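Local atomic coordinates of CrmK (Actinoalloteichus sp. WH1-2216-6, PDB entry 5I1V), a protein that probably oxidises shunt products so that they re-enter caerulomycin biosynthesis, acting as an oxidase with covalently bound FAD. Residues Glu480-Ser483 / Arg484-Arg488; Ile469-Gly472 / Asp473-Arg477; Glu234-Glu237 / Ala238-Val241; Glu423-Arg426 / Asp427-Ala431; Pro212-Ala215 / Leu216-Pro220. All coordinates share one frame; numbering follows the deposited sequence.

Contact 1 of 5, residues Glu480-Ser483 / Arg484-Arg488; sequences EIKS and RWDPR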
loop_
_atom_site.group_PDB
_atom_site.type_symbol
_atom_site.label_atom_id
_atom_site.label_comp_id
_atom_site.label_asym_id
_atom_site.label_seq_id
_atom_site.Cartn_x
_atom_site.Cartn_y
_atom_site.Cartn_z
ATOM N N GLU A 480 35.223 -0.663 -16.258
ATOM C CA GLU A 480 36.413 -1.210 -15.608
ATOM C C GLU A 480 36.070 -1.983 -14.328
ATOM O O GLU A 480 36.642 -3.015 -13.999
ATOM C CB GLU A 480 37.402 -0.058 -15.307
ATOM C CG GLU A 480 38.484 -0.378 -14.301
ATOM C CD GLU A 480 39.313 0.860 -13.913
ATOM O OE1 GLU A 480 38.812 2.003 -14.015
ATOM O OE2 GLU A 480 40.468 0.695 -13.481
ATOM N N ILE A 481 35.151 -1.458 -13.546
ATOM C CA ILE A 481 34.782 -2.149 -12.329
ATOM C C ILE A 481 34.026 -3.456 -12.720
ATOM O O ILE A 481 34.225 -4.504 -12.126
ATOM C CB ILE A 481 33.957 -1.213 -11.425
ATOM C CG1 ILE A 481 34.830 -0.046 -11.017
ATOM C CG2 ILE A 481 33.416 -1.947 -10.209
ATOM C CD1 ILE A 481 34.101 1.118 -10.359
ATOM N N LYS A 482 33.164 -3.363 -13.707
ATOM C CA LYS A 482 32.429 -4.504 -14.222
ATOM C C LYS A 482 33.367 -5.634 -14.601
ATOM O O LYS A 482 33.185 -6.799 -14.247
ATOM C CB LYS A 482 31.588 -4.057 -15.424
ATOM C CG LYS A 482 31.013 -5.193 -16.283
ATOM C CD LYS A 482 29.819 -5.845 -15.584
ATOM C CE LYS A 482 29.315 -7.047 -16.365
ATOM N NZ LYS A 482 28.050 -7.536 -15.776
ATOM N N SER A 483 34.417 -5.252 -15.300
ATOM C CA SER A 483 35.359 -6.188 -15.804
ATOM C C SER A 483 36.168 -6.817 -14.663
ATOM O O SER A 483 36.570 -7.966 -14.755
ATOM C CB SER A 483 36.209 -5.508 -16.873
ATOM O OG SER A 483 37.408 -6.180 -17.004
ATOM N N ARG A 484 36.357 -6.101 -13.564
ATOM C CA ARG A 484 37.075 -6.662 -12.446
ATOM C C ARG A 484 36.197 -7.600 -11.627
ATOM O O ARG A 484 36.665 -8.607 -11.084
ATOM C CB ARG A 484 37.575 -5.512 -11.570
ATOM C CG ARG A 484 38.168 -5.882 -10.227
ATOM C CD ARG A 484 39.108 -4.763 -9.738
ATOM N NE ARG A 484 38.852 -4.296 -8.370
ATOM C CZ ARG A 484 39.222 -4.914 -7.242
ATOM N NH1 ARG A 484 39.860 -6.074 -7.288
ATOM N NH2 ARG A 484 38.940 -4.367 -6.054
ATOM N N TRP A 485 34.925 -7.250 -11.479
ATOM C CA TRP A 485 34.089 -7.930 -10.468
ATOM C C TRP A 485 33.094 -8.960 -11.034
ATOM O O TRP A 485 32.666 -9.863 -10.313
ATOM C CB TRP A 485 33.372 -6.881 -9.629
ATOM C CG TRP A 485 34.219 -6.277 -8.589
ATOM C CD1 TRP A 485 34.744 -5.032 -8.592
ATOM C CD2 TRP A 485 34.646 -6.891 -7.373
ATOM N NE1 TRP A 485 35.489 -4.835 -7.478
ATOM C CE2 TRP A 485 35.413 -5.939 -6.685
ATOM C CE3 TRP A 485 34.397 -8.113 -6.769
ATOM C CZ2 TRP A 485 35.981 -6.186 -5.458
ATOM C CZ3 TRP A 485 34.997 -8.375 -5.542
ATOM C CH2 TRP A 485 35.762 -7.406 -4.897
ATOM N N ASP A 486 32.709 -8.791 -12.296
ATOM C CA ASP A 486 31.921 -9.774 -13.040
ATOM C C ASP A 486 32.600 -10.059 -14.386
ATOM O O ASP A 486 32.048 -9.732 -15.455
ATOM C CB ASP A 486 30.467 -9.282 -13.238
ATOM C CG ASP A 486 29.571 -10.327 -13.903
ATOM O OD1 ASP A 486 29.918 -11.530 -13.900
ATOM O OD2 ASP A 486 28.541 -9.943 -14.523
ATOM N N PRO A 487 33.807 -10.673 -14.334
ATOM C CA PRO A 487 34.585 -10.909 -15.549
ATOM C C PRO A 487 33.888 -11.837 -16.545
ATOM O O PRO A 487 34.209 -11.777 -17.700
ATOM C CB PRO A 487 35.871 -11.604 -15.032
ATOM C CG PRO A 487 35.559 -12.028 -13.646
ATOM C CD PRO A 487 34.578 -11.040 -13.129
ATOM N N ARG A 488 32.986 -12.716 -16.104
ATOM C CA ARG A 488 32.299 -13.593 -17.036
ATOM C C ARG A 488 30.983 -13.017 -17.542
ATOM O O ARG A 488 30.330 -13.656 -18.335
ATOM C CB ARG A 488 32.031 -14.957 -16.427
ATOM C CG ARG A 488 33.253 -15.611 -15.777
ATOM C CD ARG A 488 32.824 -16.690 -14.813
ATOM N NE ARG A 488 32.095 -17.734 -15.498
ATOM C CZ ARG A 488 32.665 -18.739 -16.144
ATOM N NH1 ARG A 488 33.984 -18.853 -16.200
ATOM N NH2 ARG A 488 31.903 -19.647 -16.739
#
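K482 and D486 run next to each other in the same direction at the C-terminal end of helix 475-485, an i to i+4 ion pair closing the last turn in the berberine-bridge-enzyme-like region. NZ of K482 meets OD2 of D486 at 2.8 Å, on the anti side of the carboxylate and 24° out of its plane. The lysine reaches it because its chain leaves with CG opposite the backbone N and bends at chi2 (76°), turning its tip toward the C-terminal end. The same ammonium also donates to the carbonyls of N193 and F491, while D486 accepts from the backbone of V490 and F491, so the pair pins the following loop. A methionine in place of K482 would probably leave the buried D486 carboxylate without its countercharge and those two carbonyls without this donor. On another side of the helix, I481 and W485 cross obliquely, CG2 of I481 touching CD1 of W485 at 3.7 Å. Both pack on helix 180-185, where D181 takes up NE1 of W485 and NE of R484. CZ2 of W485 stands 3.5 Å over one face of the R484 guanidinium, toward its rim.

Contact 2 of 5, residues Ile469-Gly472 / Asp473-Arg477; sequences IYYG and DNYPR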
loop_
_atom_site.group_PDB
_atom_site.type_symbol
_atom_site.label_atom_id
_atom_site.label_comp_id
_atom_site.label_asym_id
_atom_site.label_seq_id
_atom_site.Cartn_x
_atom_site.Cartn_y
_atom_site.Cartn_z
ATOM N N ILE A 469 23.965 8.994 -22.040
ATOM C CA ILE A 469 22.784 9.658 -21.583
ATOM C C ILE A 469 22.470 9.315 -20.113
ATOM O O ILE A 469 22.020 10.175 -19.377
ATOM C CB ILE A 469 21.588 9.321 -22.471
ATOM C CG1 ILE A 469 21.812 9.943 -23.847
ATOM C CG2 ILE A 469 20.318 9.891 -21.861
ATOM C CD1 ILE A 469 20.995 9.331 -24.945
ATOM N N TYR A 470 22.712 8.058 -19.711
ATOM C CA TYR A 470 22.383 7.623 -18.334
ATOM C C TYR A 470 23.515 7.821 -17.343
ATOM O O TYR A 470 23.278 8.026 -16.150
ATOM C CB TYR A 470 21.989 6.131 -18.328
ATOM C CG TYR A 470 20.644 5.866 -18.896
ATOM C CD1 TYR A 470 19.515 6.315 -18.242
ATOM C CD2 TYR A 470 20.477 5.140 -20.091
ATOM C CE1 TYR A 470 18.267 6.060 -18.733
ATOM C CE2 TYR A 470 19.226 4.898 -20.604
ATOM C CZ TYR A 470 18.119 5.352 -19.900
ATOM O OH TYR A 470 16.836 5.174 -20.339
ATOM N N TYR A 471 24.764 7.762 -17.822
ATOM C CA TYR A 471 25.904 7.737 -16.909
ATOM C C TYR A 471 26.875 8.956 -17.034
ATOM O O TYR A 471 27.862 9.080 -16.307
ATOM C CB TYR A 471 26.642 6.415 -17.089
ATOM C CG TYR A 471 25.897 5.174 -16.693
ATOM C CD1 TYR A 471 25.551 4.956 -15.373
ATOM C CD2 TYR A 471 25.557 4.207 -17.609
ATOM C CE1 TYR A 471 24.884 3.803 -14.978
ATOM C CE2 TYR A 471 24.872 3.079 -17.229
ATOM C CZ TYR A 471 24.571 2.864 -15.898
ATOM O OH TYR A 471 23.907 1.738 -15.444
ATOM N N GLY A 472 26.590 9.880 -17.925
ATOM C CA GLY A 472 27.486 11.022 -18.085
ATOM C C GLY A 472 28.833 10.541 -18.554
ATOM O O GLY A 472 28.917 9.797 -19.522
ATOM N N ASP A 473 29.867 10.909 -17.805
ATOM C CA ASP A 473 31.243 10.516 -18.035
ATOM C C ASP A 473 31.706 9.325 -17.221
ATOM O O ASP A 473 32.865 8.980 -17.282
ATOM C CB ASP A 473 32.167 11.665 -17.600
ATOM C CG ASP A 473 31.898 12.933 -18.352
ATOM O OD1 ASP A 473 31.635 12.825 -19.570
ATOM O OD2 ASP A 473 31.933 14.027 -17.727
ATOM N N ASN A 474 30.838 8.733 -16.412
ATOM C CA ASN A 474 31.233 7.644 -15.542
ATOM C C ASN A 474 31.194 6.246 -16.190
ATOM O O ASN A 474 31.596 5.296 -15.566
ATOM C CB ASN A 474 30.309 7.672 -14.298
ATOM C CG ASN A 474 30.683 8.819 -13.361
ATOM O OD1 ASN A 474 31.795 9.330 -13.456
ATOM N ND2 ASN A 474 29.778 9.237 -12.516
ATOM N N TYR A 475 30.686 6.119 -17.409
ATOM C CA TYR A 475 30.562 4.794 -17.999
ATOM C C TYR A 475 31.882 3.998 -18.115
ATOM O O TYR A 475 31.936 2.833 -17.742
ATOM C CB TYR A 475 29.735 4.845 -19.272
ATOM C CG TYR A 475 29.379 3.475 -19.849
ATOM C CD1 TYR A 475 28.439 2.622 -19.218
ATOM C CD2 TYR A 475 29.924 3.051 -21.042
ATOM C CE1 TYR A 475 28.133 1.389 -19.770
ATOM C CE2 TYR A 475 29.602 1.841 -21.591
ATOM C CZ TYR A 475 28.716 0.997 -20.927
ATOM O OH TYR A 475 28.412 -0.217 -21.493
ATOM N N PRO A 476 32.970 4.602 -18.625
ATOM C CA PRO A 476 34.174 3.773 -18.687
ATOM C C PRO A 476 34.738 3.288 -17.340
ATOM O O PRO A 476 35.277 2.218 -17.266
ATOM C CB PRO A 476 35.184 4.696 -19.436
ATOM C CG PRO A 476 34.299 5.512 -20.312
ATOM C CD PRO A 476 33.051 5.766 -19.498
ATOM N N ARG A 477 34.621 4.058 -16.282
ATOM C CA ARG A 477 35.055 3.586 -14.983
ATOM C C ARG A 477 34.159 2.417 -14.514
ATOM O O ARG A 477 34.661 1.411 -13.990
ATOM C CB ARG A 477 35.024 4.716 -13.947
ATOM C CG ARG A 477 35.366 4.291 -12.529
ATOM C CD ARG A 477 36.705 3.625 -12.379
ATOM N NE ARG A 477 37.017 3.542 -10.968
ATOM C CZ ARG A 477 37.675 2.567 -10.364
ATOM N NH1 ARG A 477 38.151 1.559 -11.019
ATOM N NH2 ARG A 477 37.858 2.624 -9.063
#
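Y471 and Y475 bring their rings alongside each other across a type II' beta turn, Y471 to N474, a tight link between helix 466-471 and helix 475-485 in the berberine-bridge-enzyme-like region. The side chain of Y471 shows how such a turn brings two rings together. Its CB starts 4.1 Å from CB of Y475, at the base of both side chains. With CG set opposite the carbonyl carbon (chi1 -66°), the ring rises beside its partner, and CD2 of Y471 makes the closest approach, 3.7 Å from CD1 of Y475. CE2 of Y471 follows, 4.1 Å from CD1 of Y475. The planes are nearly parallel, 22° apart, but displaced along each other, so little of one ring lies over the other and the centroids stand 5.9 Å apart. At the tip, OH of Y471 is hydrogen-bonded to the carbonyl of G189, and OH of Y475 to the backbone of R498, so each phenol is held at its far end by a different part of the chain. Y475 also stacks on H467 of the preceding helix. G472 takes the second position of the turn, where its positive phi (63°) favours a residue without a side chain. The turn is closed by N474 N donating to Y471 O at 3.0 Å, the N-H nearly straight but the donor standing above the carbonyl plane.

Contact 3 of 5, residues Glu234-Glu237 / Ala238-Val241; sequences ELTE and ADYV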
loop_
_atom_site.group_PDB
_atom_site.type_symbol
_atom_site.label_atom_id
_atom_site.label_comp_id
_atom_site.label_asym_id
_atom_site.label_seq_id
_atom_site.Cartn_x
_atom_site.Cartn_y
_atom_site.Cartn_z
ATOM N N GLU A 234 -10.680 24.525 -19.321
ATOM C CA GLU A 234 -10.453 25.953 -19.286
ATOM C C GLU A 234 -9.092 26.351 -19.810
ATOM O O GLU A 234 -8.757 27.503 -19.787
ATOM C CB GLU A 234 -10.611 26.473 -17.860
ATOM C CG GLU A 234 -12.037 26.506 -17.386
ATOM C CD GLU A 234 -12.209 26.072 -15.943
ATOM O OE1 GLU A 234 -11.417 26.469 -15.049
ATOM O OE2 GLU A 234 -13.181 25.322 -15.700
ATOM N N LEU A 235 -8.325 25.402 -20.305
ATOM C CA LEU A 235 -6.928 25.618 -20.621
ATOM C C LEU A 235 -6.756 25.942 -22.095
ATOM O O LEU A 235 -7.412 25.333 -22.942
ATOM C CB LEU A 235 -6.172 24.326 -20.269
ATOM C CG LEU A 235 -4.660 24.267 -20.202
ATOM C CD1 LEU A 235 -4.104 25.354 -19.290
ATOM C CD2 LEU A 235 -4.287 22.885 -19.696
ATOM N N THR A 236 -5.938 26.936 -22.405
ATOM C CA THR A 236 -5.516 27.170 -23.781
ATOM C C THR A 236 -4.038 26.848 -23.920
ATOM O O THR A 236 -3.351 26.682 -22.931
ATOM C CB THR A 236 -5.676 28.623 -24.216
ATOM O OG1 THR A 236 -4.761 29.454 -23.489
ATOM C CG2 THR A 236 -7.129 29.102 -24.003
ATOM N N GLU A 237 -3.556 26.813 -25.160
ATOM C CA GLU A 237 -2.154 26.576 -25.407
ATOM C C GLU A 237 -1.305 27.614 -24.745
ATOM O O GLU A 237 -0.282 27.283 -24.144
ATOM C CB GLU A 237 -1.816 26.542 -26.899
ATOM C CG GLU A 237 -0.322 26.311 -27.093
ATOM C CD GLU A 237 0.145 26.441 -28.516
ATOM O OE1 GLU A 237 -0.376 25.717 -29.363
ATOM O OE2 GLU A 237 1.049 27.263 -28.775
ATOM N N ALA A 238 -1.704 28.873 -24.863
ATOM C CA ALA A 238 -0.924 29.956 -24.258
ATOM C C ALA A 238 -0.890 29.856 -22.740
ATOM O O ALA A 238 0.164 30.041 -22.105
ATOM C CB ALA A 238 -1.489 31.308 -24.697
ATOM N N ASP A 239 -2.021 29.546 -22.118
ATOM C CA ASP A 239 -1.989 29.319 -20.670
ATOM C C ASP A 239 -1.078 28.151 -20.303
ATOM O O ASP A 239 -0.322 28.253 -19.347
ATOM C CB ASP A 239 -3.368 29.026 -20.090
ATOM C CG ASP A 239 -4.238 30.259 -20.003
ATOM O OD1 ASP A 239 -3.694 31.389 -20.123
ATOM O OD2 ASP A 239 -5.464 30.088 -19.784
ATOM N N TYR A 240 -1.184 27.039 -21.021
ATOM C CA TYR A 240 -0.304 25.916 -20.706
ATOM C C TYR A 240 1.161 26.350 -20.765
ATOM O O TYR A 240 1.915 26.090 -19.813
ATOM C CB TYR A 240 -0.546 24.725 -21.628
ATOM C CG TYR A 240 0.404 23.588 -21.329
ATOM C CD1 TYR A 240 0.115 22.677 -20.318
ATOM C CD2 TYR A 240 1.598 23.439 -22.033
ATOM C CE1 TYR A 240 0.969 21.640 -20.036
ATOM C CE2 TYR A 240 2.469 22.391 -21.749
ATOM C CZ TYR A 240 2.133 21.493 -20.748
ATOM O OH TYR A 240 2.972 20.455 -20.388
ATOM N N VAL A 241 1.561 26.991 -21.872
ATOM C CA VAL A 241 2.958 27.400 -22.082
ATOM C C VAL A 241 3.407 28.358 -20.973
ATOM O O VAL A 241 4.478 28.191 -20.369
ATOM C CB VAL A 241 3.212 27.991 -23.507
ATOM C CG1 VAL A 241 4.644 28.542 -23.641
ATOM C CG2 VAL A 241 2.955 26.943 -24.599
HETATM O O HOH W 1 -8.169 30.335 -20.492
#
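The carbonyl O of T236 receives the N-H of Y240 at 2.9 Å in a nearly straight bond that closes the first turn of helix 237-253. T236 is the N-cap, and its hydroxyl does the second half of the work: OG1 accepts from D239 N at 3.1 Å, with an angle of 173° at the hydrogen. The hydroxyl can reach that amide because chi1 of 67° tucks OG1 over the backbone, flanked by N and C. One residue on, E237 O takes the N-H of V241, and CG of E237 runs alongside CG2 of V241. A water bridges the approach to the cap, donating to E234 O and, at 2.8 Å, to OD2 of D239, whose OD1 receives the amide of A307. The side chains of L235 and D239 point opposite ways as they pass, CD1 of L235 3.8 Å from CB of D239. L235 and Y240 both pack on strand 277-285 of the eight-stranded sheet, whereas E237, Y240 and V241 lean on helix 353-364, so Y240 lies between the sheet and that helix.

Contact 4 of 5, residues Glu423-Arg426 / Asp427-Ala431; sequences EIYR and DIHSA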
loop_
_atom_site.group_PDB
_atom_site.type_symbol
_atom_site.label_atom_id
_atom_site.label_comp_id
_atom_site.label_asym_id
_atom_site.label_seq_id
_atom_site.Cartn_x
_atom_site.Cartn_y
_atom_site.Cartn_z
ATOM N N GLU A 423 6.277 9.585 -29.425
ATOM C CA GLU A 423 6.166 10.782 -30.267
ATOM C C GLU A 423 6.252 12.069 -29.451
ATOM O O GLU A 423 6.972 12.993 -29.847
ATOM C CB GLU A 423 4.888 10.705 -31.108
ATOM C CG GLU A 423 5.054 9.671 -32.217
ATOM C CD GLU A 423 3.930 9.632 -33.253
ATOM O OE1 GLU A 423 2.843 10.222 -33.009
ATOM O OE2 GLU A 423 4.126 8.945 -34.296
ATOM N N ILE A 424 5.582 12.123 -28.295
ATOM C CA ILE A 424 5.700 13.324 -27.461
ATOM C C ILE A 424 7.140 13.560 -27.039
ATOM O O ILE A 424 7.609 14.698 -27.065
ATOM C CB ILE A 424 4.763 13.364 -26.252
ATOM C CG1 ILE A 424 4.892 14.718 -25.535
ATOM C CG2 ILE A 424 5.014 12.214 -25.256
ATOM C CD1 ILE A 424 3.825 14.946 -24.468
ATOM N N TYR A 425 7.849 12.489 -26.636
ATOM C CA TYR A 425 9.210 12.620 -26.146
ATOM C C TYR A 425 10.131 12.964 -27.300
ATOM O O TYR A 425 11.038 13.776 -27.141
ATOM C CB TYR A 425 9.623 11.300 -25.507
ATOM C CG TYR A 425 10.939 11.211 -24.813
ATOM C CD1 TYR A 425 11.035 11.450 -23.435
ATOM C CD2 TYR A 425 12.066 10.755 -25.481
ATOM C CE1 TYR A 425 12.254 11.285 -22.768
ATOM C CE2 TYR A 425 13.269 10.596 -24.821
ATOM C CZ TYR A 425 13.345 10.859 -23.463
ATOM O OH TYR A 425 14.546 10.641 -22.856
ATOM N N ARG A 426 9.906 12.359 -28.458
ATOM C CA ARG A 426 10.754 12.659 -29.604
ATOM C C ARG A 426 10.574 14.111 -30.029
ATOM O O ARG A 426 11.541 14.796 -30.274
ATOM C CB ARG A 426 10.482 11.766 -30.808
ATOM C CG ARG A 426 11.322 12.200 -32.015
ATOM C CD ARG A 426 10.766 11.695 -33.328
ATOM N NE ARG A 426 9.356 12.018 -33.506
ATOM C CZ ARG A 426 8.519 11.314 -34.273
ATOM N NH1 ARG A 426 8.948 10.240 -34.958
ATOM N NH2 ARG A 426 7.240 11.680 -34.357
ATOM N N ASP A 427 9.338 14.566 -30.089
ATOM C CA ASP A 427 9.066 15.935 -30.541
ATOM C C ASP A 427 9.613 16.960 -29.571
ATOM O O ASP A 427 10.277 17.915 -29.989
ATOM C CB ASP A 427 7.575 16.123 -30.753
ATOM C CG ASP A 427 7.062 15.396 -31.999
ATOM O OD1 ASP A 427 7.871 14.810 -32.768
ATOM O OD2 ASP A 427 5.829 15.430 -32.213
ATOM N N ILE A 428 9.398 16.728 -28.267
ATOM C CA ILE A 428 9.966 17.618 -27.263
ATOM C C ILE A 428 11.489 17.689 -27.465
ATOM O O ILE A 428 12.065 18.776 -27.332
ATOM C CB ILE A 428 9.521 17.256 -25.826
ATOM C CG1 ILE A 428 8.094 17.714 -25.615
ATOM C CG2 ILE A 428 10.409 17.915 -24.775
ATOM C CD1 ILE A 428 7.451 17.177 -24.360
ATOM N N HIS A 429 12.139 16.586 -27.852
ATOM C CA HIS A 429 13.596 16.601 -28.015
ATOM C C HIS A 429 14.091 16.648 -29.472
ATOM O O HIS A 429 15.196 16.197 -29.739
ATOM C CB HIS A 429 14.244 15.390 -27.297
ATOM C CG HIS A 429 13.959 15.355 -25.832
ATOM N ND1 HIS A 429 12.898 14.663 -25.300
ATOM C CD2 HIS A 429 14.553 15.991 -24.793
ATOM C CE1 HIS A 429 12.878 14.831 -23.992
ATOM N NE2 HIS A 429 13.851 15.663 -23.662
ATOM N N SER A 430 13.295 17.185 -30.395
ATOM C CA SER A 430 13.638 17.104 -31.827
ATOM C C SER A 430 14.910 17.874 -32.205
ATOM O O SER A 430 15.565 17.535 -33.194
ATOM C CB SER A 430 12.464 17.532 -32.722
ATOM O OG SER A 430 12.079 18.853 -32.452
ATOM N N ALA A 431 15.292 18.874 -31.420
ATOM C CA ALA A 431 16.545 19.581 -31.700
ATOM C C ALA A 431 17.794 18.756 -31.373
ATOM O O ALA A 431 18.881 19.100 -31.796
ATOM C CB ALA A 431 16.588 20.915 -30.963
#
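Y425 O is gripped twice by H429, through the ring nitrogen ND1 at 2.8 Å and the backbone N at 3.1 Å, at the C-terminal end of helix 414-428. The carbonyl lies close to the imidazole plane, with ND1 the donor. The same ring turns its edge over the face of the tyrosine, CE1 of H429 standing 3.8 Å from CE1 of Y425, with the planes at 51°. Y425 OH is satisfied in turn by the carbonyl of S344. A leucine in place of Y425 would probably strip the imidazole edge of its aromatic face and leave the S344 carbonyl without this donor. D427 N and I428 N are taken by the carbonyls of E423 and I424. NE of R426 forms a salt bridge with OD1 of D427 at 3.2 Å, on the syn side but tilted 34° from the carboxylate plane, and OD2 accepts from NE2 of H362. D427 O, in the last turn, takes the N-H of S430 and, on a lone pair in the carbonyl plane, its OG. Helix 353-364 flanks this end at E423, I424, D427 and I428, and Y404 of strand 400-408 touches Y425, I428 and H429.

Contact 5 of 5, residues Pro212-Ala215 / Leu216-Pro220; sequences PEEA and LPRPP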
loop_
_atom_site.group_PDB
_atom_site.type_symbol
_atom_site.label_atom_id
_atom_site.label_comp_id
_atom_site.label_asym_id
_atom_site.label_seq_id
_atom_site.Cartn_x
_atom_site.Cartn_y
_atom_site.Cartn_z
ATOM N N PRO A 212 21.273 5.009 17.181
ATOM C CA PRO A 212 20.636 4.952 15.893
ATOM C C PRO A 212 19.874 6.207 15.621
ATOM O O PRO A 212 19.763 6.602 14.487
ATOM C CB PRO A 212 19.661 3.770 16.027
ATOM C CG PRO A 212 19.621 3.383 17.472
ATOM C CD PRO A 212 20.925 3.855 18.042
ATOM N N GLU A 213 19.370 6.863 16.679
ATOM C CA GLU A 213 18.674 8.126 16.522
ATOM C C GLU A 213 19.530 9.226 15.876
ATOM O O GLU A 213 18.991 10.262 15.450
ATOM C CB GLU A 213 18.169 8.609 17.872
ATOM C CG GLU A 213 17.012 7.798 18.401
ATOM C CD GLU A 213 17.428 6.470 19.035
ATOM O OE1 GLU A 213 18.611 6.263 19.387
ATOM O OE2 GLU A 213 16.537 5.619 19.187
ATOM N N GLU A 214 20.841 9.039 15.888
ATOM C CA GLU A 214 21.765 9.975 15.261
ATOM C C GLU A 214 22.393 9.467 13.965
ATOM O O GLU A 214 23.098 10.226 13.295
ATOM C CB GLU A 214 22.883 10.318 16.239
ATOM C CG GLU A 214 22.498 11.406 17.225
ATOM C CD GLU A 214 21.669 10.865 18.355
ATOM O OE1 GLU A 214 22.116 9.873 18.970
ATOM O OE2 GLU A 214 20.577 11.433 18.623
ATOM N N ALA A 215 22.166 8.197 13.625
ATOM C CA ALA A 215 22.885 7.582 12.527
ATOM C C ALA A 215 22.322 7.965 11.157
ATOM O O ALA A 215 23.025 7.866 10.161
ATOM C CB ALA A 215 22.944 6.082 12.706
ATOM N N LEU A 216 21.110 8.494 11.111
ATOM C CA LEU A 216 20.518 9.038 9.874
ATOM C C LEU A 216 19.787 10.319 10.200
ATOM O O LEU A 216 19.446 10.553 11.364
ATOM C CB LEU A 216 19.542 8.023 9.248
ATOM C CG LEU A 216 20.055 6.869 8.356
ATOM C CD1 LEU A 216 18.968 5.907 7.957
ATOM C CD2 LEU A 216 20.834 7.330 7.137
ATOM N N PRO A 217 19.520 11.161 9.192
ATOM C CA PRO A 217 18.879 12.446 9.491
ATOM C C PRO A 217 17.441 12.324 9.973
ATOM O O PRO A 217 16.753 11.348 9.659
ATOM C CB PRO A 217 18.913 13.211 8.164
ATOM C CG PRO A 217 19.534 12.324 7.144
ATOM C CD PRO A 217 19.948 11.032 7.794
ATOM N N ARG A 218 17.015 13.306 10.782
ATOM C CA ARG A 218 15.646 13.403 11.235
ATOM C C ARG A 218 14.936 14.248 10.229
ATOM O O ARG A 218 15.378 15.352 9.995
ATOM C CB ARG A 218 15.583 14.127 12.584
ATOM C CG ARG A 218 16.016 13.279 13.749
ATOM C CD ARG A 218 15.760 14.017 15.051
ATOM N NE ARG A 218 16.901 13.801 15.928
ATOM C CZ ARG A 218 17.076 12.724 16.686
ATOM N NH1 ARG A 218 16.166 11.752 16.685
ATOM N NH2 ARG A 218 18.174 12.614 17.441
ATOM N N PRO A 219 13.824 13.774 9.650
ATOM C CA PRO A 219 13.154 14.708 8.713
ATOM C C PRO A 219 12.494 15.871 9.469
ATOM O O PRO A 219 12.403 15.824 10.702
ATOM C CB PRO A 219 12.105 13.832 8.070
ATOM C CG PRO A 219 11.726 12.843 9.157
ATOM C CD PRO A 219 12.995 12.601 9.940
ATOM N N PRO A 220 12.028 16.907 8.753
ATOM C CA PRO A 220 11.238 17.976 9.401
ATOM C C PRO A 220 9.964 17.386 10.024
ATOM O O PRO A 220 9.418 16.433 9.500
ATOM C CB PRO A 220 10.907 18.908 8.239
ATOM C CG PRO A 220 12.029 18.667 7.267
ATOM C CD PRO A 220 12.218 17.185 7.320
HETATM O O HOH W 2 19.415 12.118 13.572
#
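The short, weakly bonded helix 212-215 and the extended, proline-rich loop that leads from it to strand 222-231 are tied together by an ion pair, E214 with R218. OE2 of E214 meets NH2 of R218 at 2.9 Å, near the plane of the guanidinium and at its edge. The two side chains extend in company from the two segments, yet their flat ends are turned 58° apart, and OE2 alone makes the close contact. E214 gets there by folding at chi2 (80°), which brings its carboxylate round toward the arginine. Over one face of the same guanidinium sits E213 O, 3.2 Å from NH2 of R218 but where no N-H points at it, so it is not a hydrogen bond. That carbonyl has a partner of its own: a water donates to E213 O and to L216 O, at 2.7 Å each, linking helix and loop and lying over the same face of the guanidinium as E213 O. L216 turns into the protein against helix 104-115 and strand 95-99. The carboxylate of E213 goes another way, its OE2 forming a salt bridge with R4 of the second subunit. Two adjacent glutamates thus divide their charges, one spent within the chain and one at the dimer interface, and the carbonyl oxygen above the guanidinium probably adds to the favourable electrostatics around the R218 cation.

Contacts 2 and 1 follow one another along helix 475-485, the turn at its start and the ion pair at its end, with centres 16 Å apart. Both lie near the cofactor without touching it: the side chains of Y471 and D486 are about 9 and 10 Å from the FAD. R477 of contact 2 also forms a salt bridge with E480 of contact 1. Contact 4 comes within about 6 Å of contact 2 at the nearest atoms, and its Y425 side chain is about 9 Å from that of Y446, an FAD-binding residue. Contacts 3 and 4 both pack on helix 353-364, their centres 20 Å apart. Contact 5 lies away from the FAD-binding residues, about 42 Å from contact 4 between centres.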